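Local atomic coordinates of fructuronate-tagaturonate epimerase UxaE from Cohnella laeviribosi in complex with 1 glycerol (Cohnella laeviribosi, PDB entry 6IL9), a protein that probably interconverts D-fructuronate and D-tagaturonate by epimerisation, as a zinc-binding enzyme built on a TIM barrel. Residues R10-Y19 with Q32-V43; I248-E256 with L286-D297. All coordinates share one frame; numbering follows the deposited sequence.

Contact 1. Residues R10-Y19 with Q32-V43; sequences RLAAGQVHVY and QMIKAEGRKYLV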
loop_
_atom_site.group_PDB
_atom_site.type_symbol
_atom_site.label_atom_id
_atom_site.label_comp_id
_atom_site.label_asym_id
_atom_site.label_seq_id
_atom_site.Cartn_x
_atom_site.Cartn_y
_atom_site.Cartn_z
ATOM N N ARG A 10 15.491 35.308 4.390
ATOM C CA ARG A 10 15.048 34.883 5.714
ATOM C C ARG A 10 15.741 33.599 6.158
ATOM O O ARG A 10 15.958 33.395 7.359
ATOM C CB ARG A 10 13.532 34.704 5.728
ATOM C CG ARG A 10 12.807 36.031 5.670
ATOM C CD ARG A 10 11.321 35.862 5.663
ATOM N NE ARG A 10 10.804 35.445 4.370
ATOM C CZ ARG A 10 10.050 34.366 4.185
ATOM N NH1 ARG A 10 9.741 33.587 5.210
ATOM N NH2 ARG A 10 9.593 34.072 2.975
ATOM N N LEU A 11 16.073 32.721 5.215
ATOM C CA LEU A 11 16.850 31.535 5.559
ATOM C C LEU A 11 18.214 31.935 6.104
ATOM O O LEU A 11 18.668 31.408 7.128
ATOM C CB LEU A 11 16.994 30.639 4.330
ATOM C CG LEU A 11 17.880 29.405 4.507
ATOM C CD1 LEU A 11 17.302 28.493 5.576
ATOM C CD2 LEU A 11 18.004 28.669 3.193
ATOM N N ALA A 12 18.877 32.880 5.430
ATOM C CA ALA A 12 20.160 33.380 5.916
ATOM C C ALA A 12 20.027 33.964 7.316
ATOM O O ALA A 12 20.929 33.806 8.150
ATOM C CB ALA A 12 20.715 34.423 4.942
ATOM N N ALA A 13 18.902 34.625 7.602
ATOM C CA ALA A 13 18.662 35.231 8.906
ATOM C C ALA A 13 18.191 34.234 9.952
ATOM O O ALA A 13 17.945 34.633 11.096
ATOM C CB ALA A 13 17.631 36.358 8.792
ATOM N N GLY A 14 18.050 32.958 9.601
ATOM C CA GLY A 14 17.629 31.982 10.580
ATOM C C GLY A 14 16.152 31.981 10.886
ATOM O O GLY A 14 15.753 31.505 11.954
ATOM N N GLN A 15 15.321 32.478 9.973
ATOM C CA GLN A 15 13.890 32.623 10.210
ATOM C C GLN A 15 13.055 31.622 9.416
ATOM O O GLN A 15 11.827 31.742 9.381
ATOM C CB GLN A 15 13.459 34.061 9.895
ATOM C CG GLN A 15 14.112 35.092 10.831
ATOM C CD GLN A 15 14.264 36.476 10.204
ATOM O OE1 GLN A 15 13.973 36.678 9.024
ATOM N NE2 GLN A 15 14.728 37.436 11.004
ATOM N N VAL A 16 13.687 30.626 8.802
ATOM C CA VAL A 16 13.007 29.636 7.972
ATOM C C VAL A 16 13.280 28.250 8.539
ATOM O O VAL A 16 14.420 27.933 8.895
ATOM C CB VAL A 16 13.484 29.724 6.507
ATOM C CG1 VAL A 16 12.976 28.544 5.694
ATOM C CG2 VAL A 16 13.026 31.030 5.886
ATOM N N HIS A 17 12.238 27.416 8.601
ATOM C CA HIS A 17 12.400 26.063 9.115
ATOM C C HIS A 17 13.278 25.222 8.192
ATOM O O HIS A 17 13.006 25.106 6.993
ATOM C CB HIS A 17 11.041 25.385 9.287
ATOM C CG HIS A 17 11.140 24.021 9.891
ATOM N ND1 HIS A 17 11.554 23.811 11.191
ATOM C CD2 HIS A 17 10.923 22.793 9.362
ATOM C CE1 HIS A 17 11.567 22.514 11.441
ATOM N NE2 HIS A 17 11.187 21.874 10.349
ATOM N N VAL A 18 14.319 24.617 8.760
ATOM C CA VAL A 18 15.211 23.704 8.052
ATOM C C VAL A 18 14.978 22.310 8.608
ATOM O O VAL A 18 14.947 22.125 9.830
ATOM C CB VAL A 18 16.690 24.099 8.217
ATOM C CG1 VAL A 18 17.590 23.094 7.515
ATOM C CG2 VAL A 18 16.929 25.491 7.672
ATOM N N TYR A 19 14.810 21.342 7.722
ATOM C CA TYR A 19 14.644 19.970 8.172
ATOM C C TYR A 19 16.019 19.420 8.526
ATOM O O TYR A 19 16.878 19.324 7.648
ATOM C CB TYR A 19 13.959 19.134 7.100
ATOM C CG TYR A 19 12.500 19.521 6.919
ATOM C CD1 TYR A 19 11.536 19.111 7.833
ATOM C CD2 TYR A 19 12.096 20.318 5.853
ATOM C CE1 TYR A 19 10.195 19.476 7.680
ATOM C CE2 TYR A 19 10.762 20.681 5.685
ATOM C CZ TYR A 19 9.817 20.258 6.602
ATOM O OH TYR A 19 8.496 20.617 6.444
ATOM N N GLN A 32 19.754 21.083 1.060
ATOM C CA GLN A 32 18.917 20.818 2.223
ATOM C C GLN A 32 17.476 21.109 1.843
ATOM O O GLN A 32 17.201 21.676 0.786
ATOM C CB GLN A 32 19.338 21.666 3.425
ATOM C CG GLN A 32 19.115 23.148 3.239
ATOM C CD GLN A 32 19.731 23.957 4.360
ATOM O OE1 GLN A 32 20.692 23.523 5.001
ATOM N NE2 GLN A 32 19.176 25.132 4.617
ATOM N N MET A 33 16.552 20.704 2.717
ATOM C CA MET A 33 15.130 20.966 2.542
ATOM C C MET A 33 14.648 21.929 3.619
ATOM O O MET A 33 15.091 21.866 4.772
ATOM C CB MET A 33 14.311 19.668 2.607
ATOM C CG MET A 33 12.866 19.825 2.168
ATOM S SD MET A 33 11.932 18.256 2.085
ATOM C CE MET A 33 13.194 17.328 1.124
ATOM N N ILE A 34 13.740 22.825 3.231
ATOM C CA ILE A 34 13.188 23.832 4.115
ATOM C C ILE A 34 11.679 23.851 3.939
ATOM O O ILE A 34 11.125 23.238 3.025
ATOM C CB ILE A 34 13.765 25.238 3.833
ATOM C CG1 ILE A 34 13.344 25.695 2.433
ATOM C CG2 ILE A 34 15.280 25.235 3.973
ATOM C CD1 ILE A 34 13.556 27.189 2.180
ATOM N N LYS A 35 11.015 24.597 4.815
ATOM C CA LYS A 35 9.599 24.878 4.638
ATOM C C LYS A 35 9.377 26.364 4.846
ATOM O O LYS A 35 9.800 26.910 5.867
ATOM C CB LYS A 35 8.736 24.075 5.608
ATOM C CG LYS A 35 7.247 24.258 5.343
ATOM C CD LYS A 35 6.439 23.286 6.166
ATOM C CE LYS A 35 4.954 23.402 5.873
ATOM N NZ LYS A 35 4.221 22.493 6.804
ATOM N N ALA A 36 8.737 27.014 3.870
ATOM C CA ALA A 36 8.420 28.436 3.967
ATOM C C ALA A 36 7.028 28.700 3.415
ATOM O O ALA A 36 6.698 28.246 2.318
ATOM C CB ALA A 36 9.447 29.284 3.210
ATOM N N GLU A 37 6.226 29.450 4.174
ATOM C CA GLU A 37 4.880 29.845 3.749
ATOM C C GLU A 37 4.053 28.631 3.340
ATOM O O GLU A 37 3.380 28.631 2.309
ATOM C CB GLU A 37 4.935 30.870 2.614
ATOM C CG GLU A 37 5.340 32.258 3.065
ATOM C CD GLU A 37 6.808 32.334 3.389
ATOM O OE1 GLU A 37 7.153 32.360 4.589
ATOM O OE2 GLU A 37 7.622 32.331 2.441
ATOM N N GLY A 38 4.131 27.576 4.143
ATOM C CA GLY A 38 3.315 26.395 3.937
ATOM C C GLY A 38 3.763 25.473 2.828
ATOM O O GLY A 38 3.032 24.531 2.499
ATOM N N ARG A 39 4.935 25.707 2.236
ATOM C CA ARG A 39 5.427 24.881 1.147
ATOM C C ARG A 39 6.873 24.474 1.401
ATOM O O ARG A 39 7.668 25.264 1.915
ATOM C CB ARG A 39 5.325 25.618 -0.188
ATOM C CG ARG A 39 5.664 24.743 -1.378
ATOM C CD ARG A 39 6.020 25.581 -2.580
ATOM N NE ARG A 39 4.829 26.011 -3.299
ATOM C CZ ARG A 39 4.200 25.273 -4.208
ATOM N NH1 ARG A 39 4.650 24.060 -4.513
ATOM N NH2 ARG A 39 3.119 25.750 -4.813
ATOM N N LYS A 40 7.212 23.244 1.029
ATOM C CA LYS A 40 8.579 22.753 1.125
ATOM C C LYS A 40 9.395 23.114 -0.117
ATOM O O LYS A 40 8.861 23.243 -1.220
ATOM C CB LYS A 40 8.580 21.235 1.320
ATOM C CG LYS A 40 7.933 20.786 2.630
ATOM C CD LYS A 40 7.938 19.258 2.767
ATOM C CE LYS A 40 7.316 18.831 4.089
ATOM N NZ LYS A 40 7.272 17.340 4.245
ATOM N N TYR A 41 10.707 23.271 0.079
ATOM C CA TYR A 41 11.647 23.573 -1.000
ATOM C C TYR A 41 12.972 22.862 -0.764
ATOM O O TYR A 41 13.337 22.552 0.370
ATOM C CB TYR A 41 11.958 25.074 -1.113
ATOM C CG TYR A 41 10.778 25.969 -1.391
ATOM C CD1 TYR A 41 10.380 26.241 -2.695
ATOM C CD2 TYR A 41 10.084 26.572 -0.348
ATOM C CE1 TYR A 41 9.297 27.074 -2.952
ATOM C CE2 TYR A 41 9.008 27.392 -0.591
ATOM C CZ TYR A 41 8.622 27.650 -1.893
ATOM O OH TYR A 41 7.544 28.477 -2.120
ATOM N N LEU A 42 13.708 22.634 -1.860
ATOM C CA LEU A 42 15.134 22.334 -1.803
ATOM C C LEU A 42 15.919 23.635 -1.902
ATOM O O LEU A 42 15.536 24.540 -2.648
ATOM C CB LEU A 42 15.574 21.420 -2.950
ATOM C CG LEU A 42 15.049 20.009 -3.140
ATOM C CD1 LEU A 42 15.776 19.378 -4.328
ATOM C CD2 LEU A 42 15.259 19.202 -1.871
ATOM N N VAL A 43 17.018 23.714 -1.158
ATOM C CA VAL A 43 17.959 24.834 -1.224
ATOM C C VAL A 43 19.328 24.261 -1.544
ATOM O O VAL A 43 19.871 23.470 -0.761
ATOM C CB VAL A 43 18.004 25.638 0.088
ATOM C CG1 VAL A 43 18.998 26.784 -0.027
ATOM C CG2 VAL A 43 16.625 26.161 0.456
#
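R10 meets E37 end-on, two nitrogens to two oxygens: NH2 lies 2.7 Å from OE2 and NH1 2.9 Å from OE1. The pairing is twisted, the guanidinium and carboxylate planes standing 55° apart, so OE2 sits at the guanidinium edge while NH2 approaches it from above the carboxylate plane. With an alanine in place of R10, the E37 carboxylate would probably lose this charged mate and be set free to turn.

One residue on, L11 CD2 reaches V43 CG1 tip to tip, and V16 CG1 packs on I34 CD1 at 3.8 Å. V18 lays CG2 against I34 CG2 and the amide of Q32. Two backbone bonds, K35 N to H17 O and the straighter Y19 N to M33 O, dock the start of strand 17-26, the outermost strand of a five-stranded antiparallel sheet, with helix 2-12 packed over the I34 side. A type I' turn from A36 to R39 closes the 29-36/39-45 hairpin and presents E37 to the helix end.

Y19, its CG anti to the carbonyl carbon (chi1 -70°), sends its ring slantwise over M33 and K35 toward K40. Ring atom CD2 touches M33 CG at 3.8 Å, and M33 SD makes an oblique Met-aromatic contact. The hydroxyl OH lies 3.2 Å from K40 CE and hydrogen-bonds E469, which also salt-bridges K35. Further out, S6 holds NE of R10, and a Schellman motif at G14 turns the chain from helix into strand.

Contact 2. Residues I248-E256 with L286-D297; sequences IQFMIYIYE and LVASELIGKNVD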
loop_
_atom_site.group_PDB
_atom_site.type_symbol
_atom_site.label_atom_id
_atom_site.label_comp_id
_atom_site.label_asym_id
_atom_site.label_seq_id
_atom_site.Cartn_x
_atom_site.Cartn_y
_atom_site.Cartn_z
ATOM N N ILE A 248 -3.724 -19.241 -12.492
ATOM C CA ILE A 248 -2.343 -19.726 -12.507
ATOM C C ILE A 248 -1.703 -19.450 -13.858
ATOM O O ILE A 248 -0.562 -18.980 -13.945
ATOM C CB ILE A 248 -2.309 -21.226 -12.172
ATOM C CG1 ILE A 248 -2.742 -21.453 -10.720
ATOM C CG2 ILE A 248 -0.909 -21.827 -12.441
ATOM C CD1 ILE A 248 -3.051 -22.915 -10.418
ATOM N N GLN A 249 -2.429 -19.750 -14.938
ATOM C CA GLN A 249 -1.895 -19.494 -16.271
ATOM C C GLN A 249 -1.588 -18.020 -16.459
ATOM O O GLN A 249 -0.594 -17.660 -17.103
ATOM C CB GLN A 249 -2.886 -19.975 -17.329
ATOM C CG GLN A 249 -3.071 -21.459 -17.336
ATOM C CD GLN A 249 -1.784 -22.187 -17.632
ATOM O OE1 GLN A 249 -1.340 -23.038 -16.853
ATOM N NE2 GLN A 249 -1.164 -21.851 -18.761
ATOM N N PHE A 250 -2.430 -17.157 -15.889
ATOM C CA PHE A 250 -2.241 -15.716 -15.993
ATOM C C PHE A 250 -1.017 -15.270 -15.204
ATOM O O PHE A 250 -0.250 -14.422 -15.671
ATOM C CB PHE A 250 -3.509 -15.004 -15.504
ATOM C CG PHE A 250 -3.436 -13.499 -15.556
ATOM C CD1 PHE A 250 -3.243 -12.834 -16.762
ATOM C CD2 PHE A 250 -3.591 -12.750 -14.399
ATOM C CE1 PHE A 250 -3.186 -11.449 -16.810
ATOM C CE2 PHE A 250 -3.532 -11.363 -14.434
ATOM C CZ PHE A 250 -3.322 -10.711 -15.642
ATOM N N MET A 251 -0.822 -15.835 -14.008
ATOM C CA MET A 251 0.384 -15.566 -13.230
ATOM C C MET A 251 1.638 -15.900 -14.032
ATOM O O MET A 251 2.576 -15.098 -14.116
ATOM C CB MET A 251 0.359 -16.378 -11.925
ATOM C CG MET A 251 -0.760 -16.044 -10.937
ATOM S SD MET A 251 -1.050 -17.343 -9.672
ATOM C CE MET A 251 -2.708 -16.885 -9.177
ATOM N N ILE A 252 1.673 -17.098 -14.617
ATOM C CA ILE A 252 2.852 -17.536 -15.355
ATOM C C ILE A 252 3.093 -16.628 -16.556
ATOM O O ILE A 252 4.231 -16.242 -16.839
ATOM C CB ILE A 252 2.695 -19.003 -15.787
ATOM C CG1 ILE A 252 2.653 -19.906 -14.552
ATOM C CG2 ILE A 252 3.836 -19.410 -16.715
ATOM C CD1 ILE A 252 1.952 -21.236 -14.791
ATOM N N TYR A 253 2.025 -16.288 -17.278
ATOM C CA TYR A 253 2.138 -15.466 -18.481
ATOM C C TYR A 253 2.732 -14.100 -18.161
ATOM O O TYR A 253 3.632 -13.616 -18.860
ATOM C CB TYR A 253 0.754 -15.325 -19.116
ATOM C CG TYR A 253 0.596 -14.201 -20.122
ATOM C CD1 TYR A 253 1.082 -14.330 -21.422
ATOM C CD2 TYR A 253 -0.077 -13.028 -19.781
ATOM C CE1 TYR A 253 0.912 -13.310 -22.353
ATOM C CE2 TYR A 253 -0.244 -11.999 -20.703
ATOM C CZ TYR A 253 0.257 -12.147 -21.985
ATOM O OH TYR A 253 0.092 -11.134 -22.906
ATOM N N ILE A 254 2.243 -13.468 -17.095
ATOM C CA ILE A 254 2.765 -12.163 -16.692
ATOM C C ILE A 254 4.209 -12.289 -16.220
ATOM O O ILE A 254 5.070 -11.468 -16.569
ATOM C CB ILE A 254 1.863 -11.548 -15.604
ATOM C CG1 ILE A 254 0.474 -11.201 -16.167
ATOM C CG2 ILE A 254 2.529 -10.335 -14.978
ATOM C CD1 ILE A 254 0.490 -10.240 -17.354
ATOM N N TYR A 255 4.495 -13.300 -15.398
ATOM C CA TYR A 255 5.865 -13.480 -14.922
ATOM C C TYR A 255 6.838 -13.600 -16.093
ATOM O O TYR A 255 7.877 -12.926 -16.130
ATOM C CB TYR A 255 5.978 -14.711 -14.015
ATOM C CG TYR A 255 7.419 -14.882 -13.595
ATOM C CD1 TYR A 255 7.977 -14.044 -12.629
ATOM C CD2 TYR A 255 8.242 -15.830 -14.202
ATOM C CE1 TYR A 255 9.300 -14.140 -12.272
ATOM C CE2 TYR A 255 9.584 -15.938 -13.842
ATOM C CZ TYR A 255 10.099 -15.094 -12.873
ATOM O OH TYR A 255 11.425 -15.185 -12.515
ATOM N N GLU A 256 6.505 -14.442 -17.072
ATOM C CA GLU A 256 7.434 -14.673 -18.169
ATOM C C GLU A 256 7.504 -13.478 -19.112
ATOM O O GLU A 256 8.582 -13.172 -19.632
ATOM C CB GLU A 256 7.044 -15.946 -18.925
ATOM C CG GLU A 256 7.232 -17.198 -18.091
ATOM C CD GLU A 256 6.697 -18.465 -18.755
ATOM O OE1 GLU A 256 5.987 -18.377 -19.781
ATOM O OE2 GLU A 256 6.995 -19.563 -18.238
ATOM N N LEU A 286 -1.700 -25.828 -3.943
ATOM C CA LEU A 286 -1.717 -26.196 -5.358
ATOM C C LEU A 286 -1.252 -25.037 -6.237
ATOM O O LEU A 286 -0.446 -25.229 -7.157
ATOM C CB LEU A 286 -3.121 -26.648 -5.762
ATOM C CG LEU A 286 -3.299 -27.058 -7.230
ATOM C CD1 LEU A 286 -4.161 -28.317 -7.316
ATOM C CD2 LEU A 286 -3.948 -25.940 -8.015
ATOM N N VAL A 287 -1.744 -23.828 -5.964
ATOM C CA VAL A 287 -1.342 -22.664 -6.749
ATOM C C VAL A 287 0.167 -22.476 -6.663
ATOM O O VAL A 287 0.853 -22.356 -7.684
ATOM C CB VAL A 287 -2.097 -21.410 -6.274
ATOM C CG1 VAL A 287 -1.500 -20.141 -6.917
ATOM C CG2 VAL A 287 -3.593 -21.536 -6.571
ATOM N N ALA A 288 0.705 -22.489 -5.440
ATOM C CA ALA A 288 2.139 -22.269 -5.260
ATOM C C ALA A 288 2.948 -23.372 -5.921
ATOM O O ALA A 288 3.937 -23.102 -6.609
ATOM C CB ALA A 288 2.475 -22.184 -3.766
ATOM N N SER A 289 2.520 -24.625 -5.751
ATOM C CA SER A 289 3.255 -25.738 -6.329
ATOM C C SER A 289 3.325 -25.619 -7.844
ATOM O O SER A 289 4.362 -25.903 -8.452
ATOM C CB SER A 289 2.596 -27.057 -5.928
ATOM O OG SER A 289 3.381 -28.151 -6.338
ATOM N N GLU A 290 2.227 -25.199 -8.472
ATOM C CA GLU A 290 2.226 -25.057 -9.922
ATOM C C GLU A 290 3.144 -23.935 -10.368
ATOM O O GLU A 290 3.850 -24.066 -11.371
ATOM C CB GLU A 290 0.811 -24.796 -10.430
ATOM C CG GLU A 290 -0.096 -25.997 -10.305
ATOM C CD GLU A 290 0.482 -27.220 -10.980
ATOM O OE1 GLU A 290 0.582 -27.237 -12.232
ATOM O OE2 GLU A 290 0.843 -28.164 -10.254
ATOM N N LEU A 291 3.111 -22.806 -9.662
ATOM C CA LEU A 291 3.958 -21.681 -10.036
ATOM C C LEU A 291 5.425 -22.013 -9.830
ATOM O O LEU A 291 6.264 -21.746 -10.695
ATOM C CB LEU A 291 3.580 -20.456 -9.211
ATOM C CG LEU A 291 2.169 -19.948 -9.449
ATOM C CD1 LEU A 291 1.870 -18.873 -8.443
ATOM C CD2 LEU A 291 2.052 -19.413 -10.864
ATOM N N ILE A 292 5.757 -22.571 -8.667
ATOM C CA ILE A 292 7.152 -22.881 -8.386
ATOM C C ILE A 292 7.660 -23.935 -9.366
ATOM O O ILE A 292 8.806 -23.874 -9.838
ATOM C CB ILE A 292 7.302 -23.309 -6.912
ATOM C CG1 ILE A 292 6.811 -22.189 -5.987
ATOM C CG2 ILE A 292 8.723 -23.594 -6.595
ATOM C CD1 ILE A 292 7.616 -20.918 -6.058
ATOM N N GLY A 293 6.790 -24.873 -9.752
ATOM C CA GLY A 293 7.156 -25.845 -10.770
ATOM C C GLY A 293 7.470 -25.222 -12.118
ATOM O O GLY A 293 8.235 -25.786 -12.901
ATOM N N LYS A 294 6.899 -24.052 -12.407
ATOM C CA LYS A 294 7.149 -23.360 -13.665
ATOM C C LYS A 294 8.209 -22.271 -13.536
ATOM O O LYS A 294 8.298 -21.394 -14.407
ATOM C CB LYS A 294 5.846 -22.775 -14.220
ATOM C CG LYS A 294 4.989 -23.817 -14.928
ATOM C CD LYS A 294 5.608 -24.189 -16.273
ATOM C CE LYS A 294 5.198 -23.192 -17.356
ATOM N NZ LYS A 294 6.248 -23.019 -18.405
ATOM N N ASN A 295 9.001 -22.304 -12.463
ATOM C CA ASN A 295 10.151 -21.429 -12.262
ATOM C C ASN A 295 9.757 -19.981 -12.000
ATOM O O ASN A 295 10.562 -19.069 -12.216
ATOM C CB ASN A 295 11.119 -21.517 -13.451
ATOM C CG ASN A 295 11.508 -22.960 -13.776
ATOM O OD1 ASN A 295 11.147 -23.499 -14.828
ATOM N ND2 ASN A 295 12.237 -23.590 -12.869
ATOM N N VAL A 296 8.544 -19.747 -11.508
ATOM C CA VAL A 296 8.105 -18.390 -11.192
ATOM C C VAL A 296 8.748 -17.958 -9.879
ATOM O O VAL A 296 8.762 -18.719 -8.904
ATOM C CB VAL A 296 6.573 -18.319 -11.114
ATOM C CG1 VAL A 296 6.134 -16.948 -10.597
ATOM C CG2 VAL A 296 5.951 -18.613 -12.492
ATOM N N ASP A 297 9.279 -16.729 -9.850
ATOM C CA ASP A 297 9.973 -16.175 -8.686
ATOM C C ASP A 297 8.987 -15.295 -7.924
ATOM O O ASP A 297 8.659 -14.197 -8.370
ATOM C CB ASP A 297 11.197 -15.373 -9.129
ATOM C CG ASP A 297 12.012 -14.831 -7.967
ATOM O OD1 ASP A 297 11.824 -15.277 -6.818
ATOM O OD2 ASP A 297 12.867 -13.950 -8.217
HETATM O O HOH W 1 5.254 -20.900 -19.760
HETATM O O HOH W 2 8.590 -19.151 -15.674
#
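Helices 248-256 and 286-293 run in the same general direction, their axes 10.2 Å apart at closest approach and crossing at -33°. I248 is the knob of this interface, set in a hole formed by L286, V287, E290 and L291. Its two branches divide the work: CD1 touches L286 CD2 at 4.0 Å, whereas CG2 rests on E290 CB and L291 CD2. M251 brings its sulfur across L291, with SD 3.5 Å from CD1, and I252 CG1 meets the other methyl, CD2, of the same leucine.

Such side-by-side helices are the outer layer of a TIM barrel; here helices 234-259 and 281-293 flank strand 267-271, whose I270 touches both M251 and L291. The second helix ends in a Schellman motif, N295 taking positive phi and V296 N bonding back to L291 O. That reversal carries V296 over one face of the Y255 ring, CA standing 4.0 Å from the centroid in a CH-pi contact, and CG1 lies 3.9 Å from ring atom CG. Y255 is placed for this by holding CG anti to its own N (chi1 178°). D297 N lies over the same ring, while the D297 carboxylate turns to K89.

At the exposed border E256 OE2 and K294 NZ form a long salt bridge of 3.5 Å. A water that donates to both E256 OE2 and K294 O supplements it.

In the fold
From the N terminus, helix 2-12 turns into strand 17-26, and contact 1 closes the short excursion to strands 29-36 and 39-45, tying the first helix to one face of the antiparallel sheet. The chain then builds the first four strands of the eight-stranded barrel before helix 234-259 opens contact 2, which closes a loop of 29 residues that takes in strand 267-271 and ends on helix 281-293. The two contacts therefore follow in series, neither nested nor crossed. Their centres lie 51 Å apart on opposite sides of the chain's centre, one in the N-terminal sheet, the other in the barrel's helical layer, where the M251 side chain is about 13 Å from the zinc.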